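Local coordinates for mandelate racemase/muconate lactonizing enzyme family protein (Bradyrhizobium sp. ORS 278, PDB 3TOY), which is a member of the mandelate racemase/muconate lactonizing enzyme family and probably acts as a metal-dependent enzyme, with a capping domain on a modified TIM barrel, at residues C179-I187 / L354-T362; P40-A48 / S162-D171. All coordinates share one frame; numbering follows the deposited sequence.

Contact 1: residues C179-I187 / L354-T362; sequences CDEHGFRAI and LRVIDGKVT
Gly359 and His182 make the direct backbone hydrogen bond of this contact. Gly359 N donates to His182 O at 2.8 Å, in the plane of the carbonyl and onto a lone pair, with 149° at the hydrogen. Asp358 N also lies close to this oxygen, but its angle is poor. The two backbone segments run very close here: Gly359 CA is 3.2 Å from Gly183 O, a CA-H...O contact. Both glycines have positive phi.

Water extends the polar contact. One water accepts from Asp358 N and reaches Glu181 O only weakly. Another accepts from Arg185 N at 2.8 Å and donates to Gly359 O at 3.0 Å, so it bridges the two backbones between Arg185 and Gly359.

The pairing joins the loop after helix 168-181 to a beta turn of the barrel domain. Gly183 is the first residue to leave helical geometry after that helix, in the loop that leads to strand 186-190. Residues Ile357 to Lys360 form a type I' beta turn. It is closed from both sides, by Lys360 N to Ile357 O and by Ile357 N to Lys360 O, and leads into strand 360-361. That strand pairs antiparallel with 157-162, while 186-190 runs parallel to 157-162.

The apolar part rests on Phe184 and Val356. Val356 CG1 sits over one face of the Phe184 ring, 4.1 Å from the centroid and 26° off the normal, a CH-pi contact. Phe184 CZ is the nearest ring atom, 3.7 Å from Val356 CG1. Val356 CG1 is anti to the backbone N (chi1 180°), which directs it to this face. The two side chains cross at about a right angle. Phe184 also packs on Ala159 and Val342.

Contact 2: residues P40-A48 / S162-D171; sequences PMKRPLRNA and SYGVLDARDD
Arg43 reaches across to Tyr163, and their flat groups stand almost perpendicular, 89° apart. The edge of the tyrosine ring meets one guanidinium face, with Tyr163 CD1 3.9 Å from Arg43 NH1. The arginine chain is extended, with CG anti to the backbone N (chi1 179°), and this brings the guanidinium to segment 162-171. At the guanidinium edge, Arg43 NH2 comes within 2.6 Å of Val165 O. Asp171 OD1 forms a long salt bridge to Arg43 NE at 3.6 Å, with the carboxylate turned 63° from the guanidinium. Leu166 CD2 approaches Arg43 NH2 obliquely. Asp171 OD2 takes Asp167 N through its anti lone pair, which helps position the carboxylate.

Arg46 and Val165 lie side by side and point the same way, with Arg46 CG 3.6 Å from Val165 CG2. Val165 N bonds to Arg46 O, 2.9 Å. A water accepts from Arg46 N and donates to Val165 O. Leu45 CD2 lies tightly against Gly164 N, at 3.2 Å.

Strand 29-47 of the N-terminal capping domain meets the loop after barrel strand 157-162, at the domain interface. Asp167 N-caps helix 168-181. Tyr163 and Leu166 pack on its Leu175 and on Ile187 of strand 186-190.

The centres of the two contacts are about 18 Å apart. Both use helix 168-181: contact 2 involves its N-terminal end, and contact 1 its C-terminal end. Contact 2 comes wholly first along the chain. Its second segment runs from strand 157-162 into the helix, and the first segment of contact 1 leaves the helix for strand 186-190. Together they bracket one parallel beta-alpha-beta unit of the barrel. The contacts also touch directly, with Ile187 CG2 3.9 Å from Tyr163 CD2. Contact 2 ties the N-terminal domain to one end of this unit. Contact 1 stays within the barrel domain and joins the other end to the turn before strand 360-361.

Contact 1: residues C179-I187 / L354-T362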
loop_
_atom_site.group_PDB
_atom_site.type_symbol
_atom_site.label_atom_id
_atom_site.label_comp_id
_atom_site.label_asym_id
_atom_site.label_seq_id
_atom_site.Cartn_x
_atom_site.Cartn_y
_atom_site.Cartn_z
ATOM N N CYS A 179 -45.455 10.695 8.071
ATOM C CA CYS A 179 -45.501 9.803 6.906
ATOM C C CYS A 179 -46.777 9.931 6.080
ATOM O O CYS A 179 -46.740 9.895 4.846
ATOM C CB CYS A 179 -45.331 8.342 7.334
ATOM S SG CYS A 179 -43.695 7.943 7.993
ATOM N N ASP A 180 -47.904 10.063 6.770
ATOM C CA ASP A 180 -49.201 10.016 6.112
ATOM C C ASP A 180 -49.579 11.382 5.563
ATOM O O ASP A 180 -50.027 11.495 4.431
ATOM C CB ASP A 180 -50.272 9.467 7.067
ATOM C CG ASP A 180 -50.025 8.007 7.440
ATOM O OD1 ASP A 180 -49.675 7.213 6.540
ATOM O OD2 ASP A 180 -50.178 7.650 8.630
ATOM N N GLU A 181 -49.357 12.424 6.353
ATOM C CA GLU A 181 -49.700 13.776 5.931
ATOM C C GLU A 181 -48.617 14.459 5.091
ATOM O O GLU A 181 -48.897 14.950 3.996
ATOM C CB GLU A 181 -50.021 14.632 7.150
ATOM C CG GLU A 181 -50.237 16.096 6.838
ATOM C CD GLU A 181 -50.687 16.874 8.054
ATOM O OE1 GLU A 181 -51.211 16.244 9.001
ATOM O OE2 GLU A 181 -50.519 18.111 8.066
ATOM N N HIS A 182 -47.390 14.503 5.603
ATOM C CA HIS A 182 -46.298 15.178 4.898
ATOM C C HIS A 182 -45.626 14.302 3.832
ATOM O O HIS A 182 -44.818 14.782 3.048
ATOM C CB HIS A 182 -45.266 15.724 5.884
ATOM C CG HIS A 182 -45.780 16.840 6.740
ATOM N ND1 HIS A 182 -46.008 18.109 6.251
ATOM C CD2 HIS A 182 -46.104 16.881 8.055
ATOM C CE1 HIS A 182 -46.452 18.882 7.226
ATOM N NE2 HIS A 182 -46.519 18.161 8.331
ATOM N N GLY A 183 -45.977 13.022 3.806
ATOM C CA GLY A 183 -45.502 12.116 2.776
ATOM C C GLY A 183 -44.044 11.690 2.922
ATOM O O GLY A 183 -43.456 11.198 1.965
ATOM N N PHE A 184 -43.461 11.893 4.103
ATOM C CA PHE A 184 -42.077 11.422 4.372
ATOM C C PHE A 184 -41.949 9.919 4.156
ATOM O O PHE A 184 -42.796 9.154 4.608
ATOM C CB PHE A 184 -41.663 11.743 5.811
ATOM C CG PHE A 184 -41.165 13.150 6.004
ATOM C CD1 PHE A 184 -39.953 13.553 5.456
ATOM C CD2 PHE A 184 -41.895 14.067 6.745
ATOM C CE1 PHE A 184 -39.481 14.846 5.628
ATOM C CE2 PHE A 184 -41.433 15.369 6.928
ATOM C CZ PHE A 184 -40.223 15.762 6.369
ATOM N N ARG A 185 -40.884 9.502 3.476
ATOM C CA ARG A 185 -40.616 8.089 3.261
ATOM C C ARG A 185 -39.288 7.696 3.917
ATOM O O ARG A 185 -38.736 6.650 3.626
ATOM C CB ARG A 185 -40.568 7.778 1.756
ATOM C CG ARG A 185 -41.911 7.909 1.020
ATOM C CD ARG A 185 -42.888 6.778 1.371
ATOM N NE ARG A 185 -43.741 7.122 2.509
ATOM C CZ ARG A 185 -44.984 7.591 2.407
ATOM N NH1 ARG A 185 -45.546 7.757 1.213
ATOM N NH2 ARG A 185 -45.672 7.892 3.502
ATOM N N ALA A 186 -38.788 8.555 4.800
ATOM C CA ALA A 186 -37.525 8.326 5.492
ATOM C C ALA A 186 -37.533 9.106 6.804
ATOM O O ALA A 186 -37.953 10.266 6.827
ATOM C CB ALA A 186 -36.356 8.766 4.596
ATOM N N ILE A 187 -37.082 8.456 7.883
ATOM C CA ILE A 187 -37.061 8.994 9.245
ATOM C C ILE A 187 -35.682 8.758 9.875
ATOM O O ILE A 187 -35.154 7.653 9.779
ATOM C CB ILE A 187 -38.066 8.239 10.147
ATOM C CG1 ILE A 187 -39.495 8.377 9.598
ATOM C CG2 ILE A 187 -38.029 8.777 11.553
ATOM C CD1 ILE A 187 -39.989 9.808 9.634
ATOM N N LEU A 354 -40.296 26.682 5.666
ATOM C CA LEU A 354 -40.092 25.503 4.846
ATOM C C LEU A 354 -41.379 24.729 4.651
ATOM O O LEU A 354 -42.136 24.531 5.589
ATOM C CB LEU A 354 -39.057 24.590 5.525
ATOM C CG LEU A 354 -38.643 23.297 4.799
ATOM C CD1 LEU A 354 -37.674 23.613 3.673
ATOM C CD2 LEU A 354 -37.994 22.366 5.798
ATOM N N ARG A 355 -41.621 24.284 3.427
ATOM C CA ARG A 355 -42.738 23.388 3.144
ATOM C C ARG A 355 -42.257 22.020 2.649
ATOM O O ARG A 355 -41.373 21.939 1.802
ATOM C CB ARG A 355 -43.659 24.018 2.089
ATOM C CG ARG A 355 -44.644 25.040 2.672
ATOM C CD ARG A 355 -45.454 25.771 1.599
ATOM N NE ARG A 355 -44.931 27.112 1.320
ATOM C CZ ARG A 355 -44.868 28.099 2.216
ATOM N NH1 ARG A 355 -45.274 27.902 3.467
ATOM N NH2 ARG A 355 -44.380 29.285 1.869
ATOM N N VAL A 356 -42.855 20.957 3.177
ATOM C CA VAL A 356 -42.588 19.592 2.724
ATOM C C VAL A 356 -43.813 19.030 2.015
ATOM O O VAL A 356 -44.891 18.951 2.598
ATOM C CB VAL A 356 -42.265 18.682 3.909
ATOM C CG1 VAL A 356 -41.996 17.256 3.441
ATOM C CG2 VAL A 356 -41.084 19.241 4.664
ATOM N N ILE A 357 -43.641 18.634 0.759
ATOM C CA ILE A 357 -44.738 18.067 -0.029
ATOM C C ILE A 357 -44.396 16.666 -0.558
ATOM O O ILE A 357 -43.453 16.491 -1.356
ATOM C CB ILE A 357 -45.095 18.998 -1.223
ATOM C CG1 ILE A 357 -45.397 20.420 -0.725
ATOM C CG2 ILE A 357 -46.253 18.417 -2.050
ATOM C CD1 ILE A 357 -45.676 21.406 -1.845
ATOM N N ASP A 358 -45.181 15.668 -0.151
ATOM C CA ASP A 358 -44.941 14.299 -0.600
ATOM C C ASP A 358 -43.510 13.885 -0.261
ATOM O O ASP A 358 -42.824 13.286 -1.079
ATOM C CB ASP A 358 -45.157 14.169 -2.112
ATOM C CG ASP A 358 -45.202 12.713 -2.576
ATOM O OD1 ASP A 358 -45.562 11.841 -1.762
ATOM O OD2 ASP A 358 -44.886 12.437 -3.757
ATOM N N GLY A 359 -43.072 14.215 0.951
ATOM C CA GLY A 359 -41.740 13.845 1.428
ATOM C C GLY A 359 -40.587 14.456 0.650
ATOM O O GLY A 359 -39.470 13.930 0.679
ATOM N N LYS A 360 -40.839 15.553 -0.059
ATOM C CA LYS A 360 -39.765 16.221 -0.794
ATOM C C LYS A 360 -39.774 17.708 -0.529
ATOM O O LYS A 360 -40.786 18.262 -0.089
ATOM C CB LYS A 360 -39.871 15.954 -2.293
ATOM C CG LYS A 360 -39.872 14.472 -2.622
ATOM C CD LYS A 360 -39.834 14.226 -4.112
ATOM C CE LYS A 360 -40.105 12.750 -4.393
ATOM N NZ LYS A 360 -40.193 12.451 -5.844
ATOM N N VAL A 361 -38.643 18.356 -0.786
ATOM C CA VAL A 361 -38.532 19.786 -0.537
ATOM C C VAL A 361 -38.056 20.493 -1.804
ATOM O O VAL A 361 -37.137 20.031 -2.484
ATOM C CB VAL A 361 -37.602 20.081 0.643
ATOM C CG1 VAL A 361 -37.217 21.553 0.684
ATOM C CG2 VAL A 361 -38.226 19.628 1.960
ATOM N N THR A 362 -38.711 21.601 -2.149
ATOM C CA THR A 362 -38.344 22.359 -3.359
ATOM C C THR A 362 -37.810 23.747 -2.988
ATOM O O THR A 362 -38.389 24.420 -2.133
ATOM C CB THR A 362 -39.562 22.522 -4.280
ATOM O OG1 THR A 362 -40.009 21.225 -4.703
ATOM C CG2 THR A 362 -39.202 23.324 -5.482
HETATM O O HOH W 1 -47.562 16.186 1.007
HETATM O O HOH W 2 -47.208 18.162 3.125
HETATM O O HOH W 3 -44.459 10.379 -0.152
HETATM O O HOH W 4 -39.270 11.219 1.921
#

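Contact 2: residues P40-A48 / S162-D171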
loop_
_atom_site.group_PDB
_atom_site.type_symbol
_atom_site.label_atom_id
_atom_site.label_comp_id
_atom_site.label_asym_id
_atom_site.label_seq_id
_atom_site.Cartn_x
_atom_site.Cartn_y
_atom_site.Cartn_z
ATOM N N PRO A 40 -38.743 28.737 19.663
ATOM C CA PRO A 40 -39.295 27.596 20.379
ATOM C C PRO A 40 -39.314 26.347 19.500
ATOM O O PRO A 40 -39.392 26.455 18.278
ATOM C CB PRO A 40 -40.731 28.039 20.692
ATOM C CG PRO A 40 -41.067 29.003 19.626
ATOM C CD PRO A 40 -39.778 29.714 19.279
ATOM N N MET A 41 -39.225 25.175 20.126
ATOM C CA MET A 41 -39.314 23.895 19.428
ATOM C C MET A 41 -40.479 23.081 19.971
ATOM O O MET A 41 -40.579 22.895 21.189
ATOM C CB MET A 41 -38.039 23.084 19.655
ATOM C CG MET A 41 -36.770 23.707 19.127
ATOM S SD MET A 41 -35.385 22.636 19.532
ATOM C CE MET A 41 -36.069 21.044 19.081
ATOM N N LYS A 42 -41.339 22.580 19.089
ATOM C CA LYS A 42 -42.485 21.774 19.516
ATOM C C LYS A 42 -42.029 20.580 20.351
ATOM O O LYS A 42 -42.509 20.360 21.470
ATOM C CB LYS A 42 -43.296 21.296 18.305
ATOM N N ARG A 43 -41.086 19.822 19.798
ATOM C CA ARG A 43 -40.619 18.593 20.421
ATOM C C ARG A 43 -39.124 18.665 20.711
ATOM O O ARG A 43 -38.328 18.927 19.809
ATOM C CB ARG A 43 -40.915 17.401 19.504
ATOM C CG ARG A 43 -40.450 16.053 20.033
ATOM C CD ARG A 43 -40.717 14.952 19.016
ATOM N NE ARG A 43 -40.093 13.691 19.406
ATOM C CZ ARG A 43 -38.790 13.436 19.301
ATOM N NH1 ARG A 43 -37.959 14.357 18.821
ATOM N NH2 ARG A 43 -38.313 12.257 19.678
ATOM N N PRO A 44 -38.746 18.444 21.983
ATOM C CA PRO A 44 -37.338 18.389 22.364
ATOM C C PRO A 44 -36.611 17.283 21.602
ATOM O O PRO A 44 -37.159 16.192 21.399
ATOM C CB PRO A 44 -37.385 18.067 23.866
ATOM C CG PRO A 44 -38.771 17.517 24.106
ATOM C CD PRO A 44 -39.639 18.255 23.137
ATOM N N LEU A 45 -35.387 17.575 21.177
ATOM C CA LEU A 45 -34.572 16.604 20.450
ATOM C C LEU A 45 -33.453 16.076 21.343
ATOM O O LEU A 45 -32.412 16.707 21.506
ATOM C CB LEU A 45 -34.002 17.251 19.194
ATOM C CG LEU A 45 -35.081 17.727 18.222
ATOM C CD1 LEU A 45 -34.699 19.052 17.573
ATOM C CD2 LEU A 45 -35.347 16.661 17.177
ATOM N N ARG A 46 -33.681 14.920 21.944
ATOM C CA ARG A 46 -32.683 14.330 22.815
ATOM C C ARG A 46 -31.619 13.616 21.985
ATOM O O ARG A 46 -31.943 12.861 21.067
ATOM C CB ARG A 46 -33.343 13.361 23.798
ATOM C CG ARG A 46 -32.394 12.354 24.434
ATOM C CD ARG A 46 -31.464 12.977 25.471
ATOM N NE ARG A 46 -30.535 11.975 25.987
ATOM C CZ ARG A 46 -29.399 12.247 26.616
ATOM N NH1 ARG A 46 -29.038 13.506 26.820
ATOM N NH2 ARG A 46 -28.625 11.255 27.043
ATOM N N ASN A 47 -30.355 13.867 22.310
ATOM C CA ASN A 47 -29.239 13.161 21.657
ATOM C C ASN A 47 -28.309 12.535 22.682
ATOM O O ASN A 47 -28.564 12.625 23.889
ATOM C CB ASN A 47 -28.480 14.066 20.677
ATOM C CG ASN A 47 -27.781 15.243 21.358
ATOM O OD1 ASN A 47 -26.799 15.068 22.094
ATOM N ND2 ASN A 47 -28.252 16.467 21.065
ATOM N N ALA A 48 -27.245 11.881 22.214
ATOM C CA ALA A 48 -26.325 11.188 23.125
ATOM C C ALA A 48 -25.581 12.135 24.068
ATOM O O ALA A 48 -25.072 11.708 25.113
ATOM C CB ALA A 48 -25.318 10.316 22.332
ATOM N N SER A 162 -36.102 14.521 10.675
ATOM C CA SER A 162 -35.007 14.314 11.580
ATOM C C SER A 162 -35.442 14.519 13.024
ATOM O O SER A 162 -35.791 15.631 13.423
ATOM C CB SER A 162 -33.863 15.260 11.174
ATOM O OG SER A 162 -32.671 14.973 11.872
ATOM N N TYR A 163 -35.395 13.444 13.805
ATOM C CA TYR A 163 -35.827 13.461 15.192
ATOM C C TYR A 163 -34.699 13.218 16.190
ATOM O O TYR A 163 -33.593 12.804 15.824
ATOM C CB TYR A 163 -36.906 12.406 15.393
ATOM C CG TYR A 163 -38.198 12.722 14.665
ATOM C CD1 TYR A 163 -39.181 13.510 15.262
ATOM C CD2 TYR A 163 -38.449 12.214 13.403
ATOM C CE1 TYR A 163 -40.374 13.795 14.601
ATOM C CE2 TYR A 163 -39.637 12.496 12.732
ATOM C CZ TYR A 163 -40.594 13.284 13.340
ATOM O OH TYR A 163 -41.775 13.560 12.679
ATOM N N GLY A 164 -34.981 13.483 17.463
ATOM C CA GLY A 164 -34.092 13.072 18.535
ATOM C C GLY A 164 -34.402 11.619 18.818
ATOM O O GLY A 164 -34.883 10.906 17.943
ATOM N N VAL A 165 -34.113 11.160 20.027
ATOM C CA VAL A 165 -34.476 9.799 20.402
ATOM C C VAL A 165 -35.989 9.631 20.255
ATOM O O VAL A 165 -36.760 10.468 20.727
ATOM C CB VAL A 165 -34.069 9.497 21.858
ATOM C CG1 VAL A 165 -34.578 8.119 22.294
ATOM C CG2 VAL A 165 -32.549 9.623 22.024
ATOM N N LEU A 166 -36.406 8.571 19.576
ATOM C CA LEU A 166 -37.824 8.269 19.416
ATOM C C LEU A 166 -38.251 7.092 20.273
ATOM O O LEU A 166 -37.440 6.263 20.688
ATOM C CB LEU A 166 -38.163 7.970 17.947
ATOM C CG LEU A 166 -38.219 9.160 16.981
ATOM C CD1 LEU A 166 -38.202 8.679 15.547
ATOM C CD2 LEU A 166 -39.449 10.036 17.248
ATOM N N ASP A 167 -39.553 7.028 20.522
ATOM C CA ASP A 167 -40.179 5.859 21.115
ATOM C C ASP A 167 -41.401 5.534 20.257
ATOM O O ASP A 167 -42.304 6.367 20.121
ATOM C CB ASP A 167 -40.571 6.157 22.569
ATOM C CG ASP A 167 -41.355 5.024 23.206
ATOM O OD1 ASP A 167 -40.988 3.847 22.999
ATOM O OD2 ASP A 167 -42.345 5.318 23.908
ATOM N N ALA A 168 -41.422 4.352 19.647
ATOM C CA ALA A 168 -42.539 3.983 18.776
ATOM C C ALA A 168 -43.908 4.159 19.462
ATOM O O ALA A 168 -44.849 4.667 18.854
ATOM C CB ALA A 168 -42.376 2.558 18.232
ATOM N N ARG A 169 -44.024 3.744 20.720
ATOM C CA ARG A 169 -45.290 3.902 21.431
ATOM C C ARG A 169 -45.638 5.389 21.599
ATOM O O ARG A 169 -46.636 5.871 21.054
ATOM C CB ARG A 169 -45.238 3.198 22.793
ATOM N N ASP A 170 -44.797 6.117 22.328
ATOM C CA ASP A 170 -45.065 7.517 22.654
ATOM C C ASP A 170 -45.098 8.473 21.457
ATOM O O ASP A 170 -45.683 9.553 21.541
ATOM C CB ASP A 170 -44.048 8.025 23.684
ATOM C CG ASP A 170 -44.281 7.450 25.080
ATOM O OD1 ASP A 170 -44.280 6.207 25.241
ATOM O OD2 ASP A 170 -44.457 8.248 26.025
ATOM N N ASP A 171 -44.474 8.090 20.344
ATOM C CA ASP A 171 -44.283 9.034 19.240
ATOM C C ASP A 171 -45.050 8.651 17.987
ATOM O O ASP A 171 -44.871 9.263 16.936
ATOM C CB ASP A 171 -42.794 9.193 18.906
ATOM C CG ASP A 171 -42.048 10.010 19.936
ATOM O OD1 ASP A 171 -42.490 11.135 20.238
ATOM O OD2 ASP A 171 -41.002 9.536 20.431
HETATM O O HOH W 5 -35.943 13.300 21.635
#